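PDB 2IAY: hypothetical protein from Lactobacillus plantarum, which is of unknown function but belongs to a family with a suggested role in amino-acid metabolism. Local coordinates for residues 2-10 with 62-73. Numbering follows the deposited sequence. Where two conformers were deposited one is given.
Sequences MAYTTTVKL and TVNADLTGFKMT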
HETATM    1  N   MSE A   2       3.816 -12.673  13.127  1.00 10.64           N
HETATM    2  CA  MSE A   2       3.965 -12.826  11.696  0.75 10.99           C
HETATM    3  C   MSE A   2       3.043 -11.940  10.870  1.00 10.15           C
HETATM    4  O   MSE A   2       3.078 -12.006   9.649  1.00 11.93           O
HETATM    5  CB  MSE A   2       3.732 -14.290  11.304  0.75 10.45           C
HETATM    6  CG  MSE A   2       4.722 -15.283  11.930  0.75 12.09           C
HETATM    7 SE   MSE A   2       4.595 -17.093  11.275  0.56 15.64          SE
HETATM    8  CE  MSE A   2       2.965 -17.639  12.081  0.75 14.62           C
ATOM      9  N   ALA A   3       2.232 -11.088  11.503  1.00  9.27           N
ATOM     10  CA  ALA A   3       1.317 -10.245  10.749  1.00  8.61           C
ATOM     11  C   ALA A   3       2.024  -9.148   9.944  1.00  9.39           C
ATOM     12  O   ALA A   3       1.598  -8.812   8.838  1.00  9.89           O
ATOM     13  CB  ALA A   3       0.247  -9.625  11.647  1.00 10.89           C
ATOM     14  N   TYR A   4       3.045  -8.530  10.502  1.00  8.97           N
ATOM     15  CA  TYR A   4       3.936  -7.668   9.725  1.00  8.38           C
ATOM     16  C   TYR A   4       4.958  -8.544   9.035  1.00  8.64           C
ATOM     17  O   TYR A   4       5.533  -9.450   9.632  1.00 10.94           O
ATOM     18  CB  TYR A   4       4.648  -6.630  10.613  1.00  8.93           C
ATOM     19  CG  TYR A   4       3.819  -5.505  11.144  1.00  9.18           C
ATOM     20  CD1 TYR A   4       3.520  -4.423  10.310  1.00  8.68           C
ATOM     21  CD2 TYR A   4       3.416  -5.440  12.468  1.00  9.99           C
ATOM     22  CE1 TYR A   4       2.806  -3.334  10.769  1.00  9.37           C
ATOM     23  CE2 TYR A   4       2.712  -4.342  12.940  1.00 10.32           C
ATOM     24  CZ  TYR A   4       2.405  -3.299  12.091  1.00 10.14           C
ATOM     25  OH  TYR A   4       1.680  -2.198  12.568  1.00 12.46           O
ATOM     26  N   THR A   5       5.222  -8.246   7.781  1.00  8.86           N
ATOM     27  CA  THR A   5       6.097  -9.065   6.984  1.00  8.74           C
ATOM     28  C   THR A   5       7.149  -8.201   6.277  1.00  8.28           C
ATOM     29  O   THR A   5       7.050  -6.954   6.265  1.00  8.88           O
ATOM     30  CB  THR A   5       5.277  -9.856   5.941  1.00  8.88           C
ATOM     31  OG1 THR A   5       4.487  -8.969   5.147  1.00  8.87           O
ATOM     32  CG2 THR A   5       4.335 -10.903   6.619  1.00 11.38           C
ATOM     33  N   THR A   6       8.106  -8.831   5.628  1.00  8.42           N
ATOM     34  CA  THR A   6       9.046  -8.044   4.847  0.50  9.85           C
ATOM     35  C   THR A   6       8.633  -7.987   3.375  1.00  9.23           C
ATOM     36  O   THR A   6       9.058  -7.097   2.672  1.00  9.72           O
ATOM     37  CB  THR A   6      10.434  -8.566   5.001  0.50 11.44           C
ATOM     38  OG1 THR A   6      10.406  -9.951   4.696  0.50 16.22           O
ATOM     39  CG2 THR A   6      10.915  -8.359   6.438  0.50 11.44           C
ATOM     40  N   THR A   7       7.775  -8.901   2.940  1.00  9.68           N
ATOM     41  CA  THR A   7       7.197  -8.889   1.618  1.00  9.64           C
ATOM     42  C   THR A   7       5.672  -9.012   1.698  1.00  9.30           C
ATOM     43  O   THR A   7       5.142  -9.651   2.596  1.00 10.02           O
ATOM     44  CB  THR A   7       7.708 -10.051   0.789  1.00 12.48           C
ATOM     45  OG1 THR A   7       7.194 -11.303   1.297  1.00 17.24           O
ATOM     46  CG2 THR A   7       9.206 -10.001   0.750  1.00 12.53           C
ATOM     47  N   VAL A   8       4.988  -8.415   0.716  1.00  8.68           N
ATOM     48  CA  VAL A   8       3.547  -8.515   0.558  1.00  9.72           C
ATOM     49  C   VAL A   8       3.235  -8.694  -0.903  1.00  9.87           C
ATOM     50  O   VAL A   8       3.798  -8.022  -1.752  1.00 10.54           O
ATOM     51  CB  VAL A   8       2.789  -7.241   1.079  1.00  9.76           C
ATOM     52  CG1 VAL A   8       1.321  -7.306   0.704  1.00 12.47           C
ATOM     53  CG2 VAL A   8       3.038  -7.066   2.612  1.00 11.90           C
ATOM     54  N   LYS A   9       2.317  -9.606  -1.182  1.00 10.19           N
ATOM     55  CA  LYS A   9       1.762  -9.759  -2.503  1.00 10.79           C
ATOM     56  C   LYS A   9       0.289  -9.435  -2.411  1.00 12.63           C
ATOM     57  O   LYS A   9      -0.441 -10.126  -1.707  1.00 16.26           O
ATOM     58  CB  LYS A   9       1.944 -11.189  -3.020  1.00 13.68           C
ATOM     59  CG  LYS A   9       1.377 -11.373  -4.396  1.00 16.21           C
ATOM     60  CD  LYS A   9       1.543 -12.794  -4.867  1.00 21.93           C
ATOM     61  CE  LYS A   9       2.984 -13.022  -5.217  1.00 31.66           C
ATOM     62  N   LEU A  10      -0.155  -8.375  -3.079  1.00 10.11           N
ATOM     63  CA  LEU A  10      -1.549  -8.008  -3.105  1.00  9.85           C
ATOM     64  C   LEU A  10      -2.395  -9.091  -3.729  1.00 10.80           C
ATOM     65  O   LEU A  10      -1.931  -9.846  -4.589  1.00 11.91           O
ATOM     66  CB  LEU A  10      -1.768  -6.685  -3.858  1.00  9.56           C
ATOM     67  CG  LEU A  10      -1.055  -5.467  -3.258  1.00 10.07           C
ATOM     68  CD1 LEU A  10      -1.141  -4.335  -4.271  1.00 10.72           C
ATOM     69  CD2 LEU A  10      -1.686  -5.073  -1.921  1.00 12.47           C
ATOM     70  N   THR A  62       0.656  -0.055   6.183  1.00  7.20           N
ATOM     71  CA  THR A  62       1.183   0.296   7.522  1.00  7.44           C
ATOM     72  C   THR A  62       2.583  -0.254   7.648  1.00  7.34           C
ATOM     73  O   THR A  62       2.814  -1.404   7.349  1.00  8.26           O
ATOM     74  CB  THR A  62       0.289  -0.252   8.654  1.00  9.19           C
ATOM     75  OG1 THR A  62      -1.008   0.305   8.519  1.00 15.60           O
ATOM     76  CG2 THR A  62       0.819   0.143  10.019  1.00 11.15           C
ATOM     77  N   VAL A  63       3.492   0.559   8.136  1.00  6.94           N
ATOM     78  CA  VAL A  63       4.822   0.125   8.537  1.00  6.63           C
ATOM     79  C   VAL A  63       4.921   0.105  10.047  1.00  6.71           C
ATOM     80  O   VAL A  63       4.449   1.037  10.711  1.00  7.14           O
ATOM     81  CB  VAL A  63       5.931   1.052   7.951  1.00  6.68           C
ATOM     82  CG1 VAL A  63       7.342   0.596   8.329  1.00  8.04           C
ATOM     83  CG2 VAL A  63       5.828   1.141   6.405  1.00  8.19           C
ATOM     84  N   ASN A  64       5.491  -0.958  10.598  1.00  6.18           N
ATOM     85  CA  ASN A  64       5.574  -1.064  12.049  1.00  6.95           C
ATOM     86  C   ASN A  64       6.489   0.008  12.650  1.00  7.58           C
ATOM     87  O   ASN A  64       7.280   0.667  11.957  1.00  6.98           O
ATOM     88  CB  ASN A  64       5.898  -2.494  12.500  1.00  7.39           C
ATOM     89  CG  ASN A  64       7.272  -2.964  12.141  1.00  8.00           C
ATOM     90  OD1 ASN A  64       8.141  -2.207  11.735  1.00  9.86           O
ATOM     91  ND2 ASN A  64       7.498  -4.285  12.310  1.00 11.26           N
ATOM     92  N   ALA A  65       6.388   0.200  13.955  1.00  7.16           N
ATOM     93  CA  ALA A  65       7.108   1.260  14.637  1.00  6.67           C
ATOM     94  C   ALA A  65       8.613   1.069  14.550  1.00  6.99           C
ATOM     95  O   ALA A  65       9.388   2.026  14.564  1.00  7.96           O
ATOM     96  CB  ALA A  65       6.655   1.365  16.093  1.00  8.85           C
ATOM     97  N   ASP A  66       9.064  -0.180  14.431  1.00  6.46           N
ATOM     98  CA  ASP A  66      10.481  -0.477  14.351  1.00  7.10           C
ATOM     99  C   ASP A  66      11.066  -0.317  12.940  1.00  7.27           C
ATOM    100  O   ASP A  66      12.297  -0.422  12.759  1.00  7.69           O
ATOM    101  CB  ASP A  66      10.772  -1.897  14.863  1.00  9.01           C
ATOM    102  CG  ASP A  66      10.798  -1.970  16.381  1.00 12.85           C
ATOM    103  OD1 ASP A  66      10.433  -1.008  17.088  1.00 14.46           O
ATOM    104  OD2 ASP A  66      11.335  -2.941  16.839  1.00 20.17           O
ATOM    105  N   LEU A  67      10.211  -0.062  11.956  1.00  6.75           N
ATOM    106  CA  LEU A  67      10.628   0.142  10.577  1.00  6.45           C
ATOM    107  C   LEU A  67      11.164  -1.113   9.891  1.00  7.33           C
ATOM    108  O   LEU A  67      11.854  -1.020   8.899  1.00  8.99           O
ATOM    109  CB  LEU A  67      11.588   1.339  10.409  1.00  6.65           C
ATOM    110  CG  LEU A  67      11.065   2.671  10.895  1.00  7.12           C
ATOM    111  CD1 LEU A  67      12.181   3.709  10.897  1.00  8.09           C
ATOM    112  CD2 LEU A  67       9.915   3.180  10.029  1.00 12.41           C
ATOM    113  N   THR A  68      10.785  -2.278  10.418  1.00  7.12           N
ATOM    114  CA  THR A  68      11.326  -3.542   9.937  1.00  6.84           C
ATOM    115  C   THR A  68      10.258  -4.464   9.327  1.00  7.07           C
ATOM    116  O   THR A  68      10.628  -5.508   8.812  1.00  9.79           O
ATOM    117  CB  THR A  68      11.987  -4.306  11.076  1.00  9.43           C
ATOM    118  OG1 THR A  68      11.008  -4.457  12.102  1.00 11.77           O
ATOM    119  CG2 THR A  68      13.230  -3.604  11.576  1.00 12.49           C
ATOM    120  N   GLY A  69       8.991  -4.074   9.347  1.00  6.50           N
ATOM    121  CA  GLY A  69       7.966  -4.892   8.717  1.00  8.00           C
ATOM    122  C   GLY A  69       6.796  -4.044   8.291  1.00  6.98           C
ATOM    123  O   GLY A  69       6.662  -2.917   8.754  1.00  7.23           O
ATOM    124  N   PHE A  70       5.975  -4.566   7.371  1.00  6.68           N
ATOM    125  CA  PHE A  70       4.847  -3.809   6.861  1.00  6.91           C
ATOM    126  C   PHE A  70       3.671  -4.721   6.578  1.00  6.21           C
ATOM    127  O   PHE A  70       3.768  -5.949   6.596  1.00  7.69           O
ATOM    128  CB  PHE A  70       5.195  -2.922   5.648  1.00  6.71           C
ATOM    129  CG  PHE A  70       5.241  -3.596   4.286  1.00  6.42           C
ATOM    130  CD1 PHE A  70       6.143  -4.613   3.978  1.00  8.53           C
ATOM    131  CD2 PHE A  70       4.476  -3.099   3.241  1.00  7.15           C
ATOM    132  CE1 PHE A  70       6.208  -5.140   2.705  1.00  8.20           C
ATOM    133  CE2 PHE A  70       4.552  -3.630   1.977  1.00  7.28           C
ATOM    134  CZ  PHE A  70       5.429  -4.646   1.701  1.00  7.83           C
ATOM    135  N   LYS A  71       2.551  -4.068   6.322  1.00  7.34           N
ATOM    136  CA  LYS A  71       1.323  -4.638   5.861  1.00  7.04           C
ATOM    137  C   LYS A  71       0.814  -3.783   4.716  1.00  6.39           C
ATOM    138  O   LYS A  71       0.945  -2.568   4.743  1.00  7.51           O
ATOM    139  CB  LYS A  71       0.248  -4.643   6.960  1.00  8.40           C
ATOM    140  CG  LYS A  71       0.627  -5.401   8.177  1.00  9.08           C
ATOM    141  CD  LYS A  71      -0.280  -5.072   9.350  1.00  9.76           C
ATOM    142  CE  LYS A  71       0.056  -5.887  10.581  1.00 11.00           C
ATOM    143  NZ  LYS A  71      -0.925  -5.683  11.710  1.00 12.33           N
HETATM  144  N   MSE A  72       0.212  -4.410   3.701  1.00  6.18           N
HETATM  145  CA  MSE A  72      -0.352  -3.666   2.600  1.00  6.99           C
HETATM  146  C   MSE A  72      -1.493  -4.463   2.011  1.00  7.91           C
HETATM  147  O   MSE A  72      -1.378  -5.671   1.825  1.00  9.91           O
HETATM  148  CB  MSE A  72       0.698  -3.351   1.561  1.00  8.48           C
HETATM  149  CG  MSE A  72       0.191  -2.467   0.428  1.00  7.19           C
HETATM  150 SE   MSE A  72       1.638  -1.947  -0.787  0.75 13.74          SE
HETATM  151  CE  MSE A  72       1.994  -3.682  -1.480  1.00 12.12           C
ATOM    152  N   THR A  73      -2.602  -3.803   1.755  1.00  7.45           N
ATOM    153  CA  THR A  73      -3.822  -4.456   1.280  0.50  8.90           C
ATOM    154  C   THR A  73      -4.598  -3.569   0.316  1.00  7.87           C
ATOM    155  O   THR A  73      -4.497  -2.365   0.357  1.00  8.71           O
ATOM    156  CB  THR A  73      -4.759  -4.817   2.463  0.50 10.15           C
ATOM    157  OG1 THR A  73      -5.025  -3.655   3.253  0.50 12.06           O
ATOM    158  CG2 THR A  73      -4.141  -5.914   3.368  0.50 11.90           C
TER
HETATM  159  O   HOH W   1      -0.978  -2.834  12.086  1.00 16.32           O
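Y4 lies between N64 and K71, its ring clasped on opposite faces by two aliphatic carbons. CB of N64 sits 3.5 Å from the Y4 ring centroid on one face, and CE of K71 sits 3.6 Å from it on the other, both CH-pi contacts almost along the ring normal. The K71 chain, extended beyond CG, carries NZ over that same face, adding a cation-pi contact at 4.2 Å from the Y4 ring centroid. A water bridges Y4 OH and K71 NZ. N64 OD1 takes the T68 N-H on a lone pair at 3.0 Å, and weakly that of G69, so one side-chain oxygen gathers two backbone N-H groups just past the type I turn from N64 to L67.

Backbone pairing is confined to one antiparallel hydrogen-bonded bridge, T5 with F70. T5 N to F70 O is nearly straight (173°), and F70 N returns to T5 O at 2.8 Å. T5 OG1 donates to T7 O at 2.7 Å from well above the carbonyl plane, closing a short loop around T6.

V8 CG2 lies over one F70 face toward the rim, 3.5 Å from CZ. CG1 of V8, anti to the backbone N (chi1 172°), reaches M72 instead, 4.1 Å from its CB, while L10 CG meets CE of selenomethionine M72.

Together these contacts lay the N-terminal segment against the hairpin of strands 57-63 and 70-76; T6 and V8 make backbone hydrogen bonds to L19 and Y17 of strand 17-19, so two sheets meet here, with F70 touching L19.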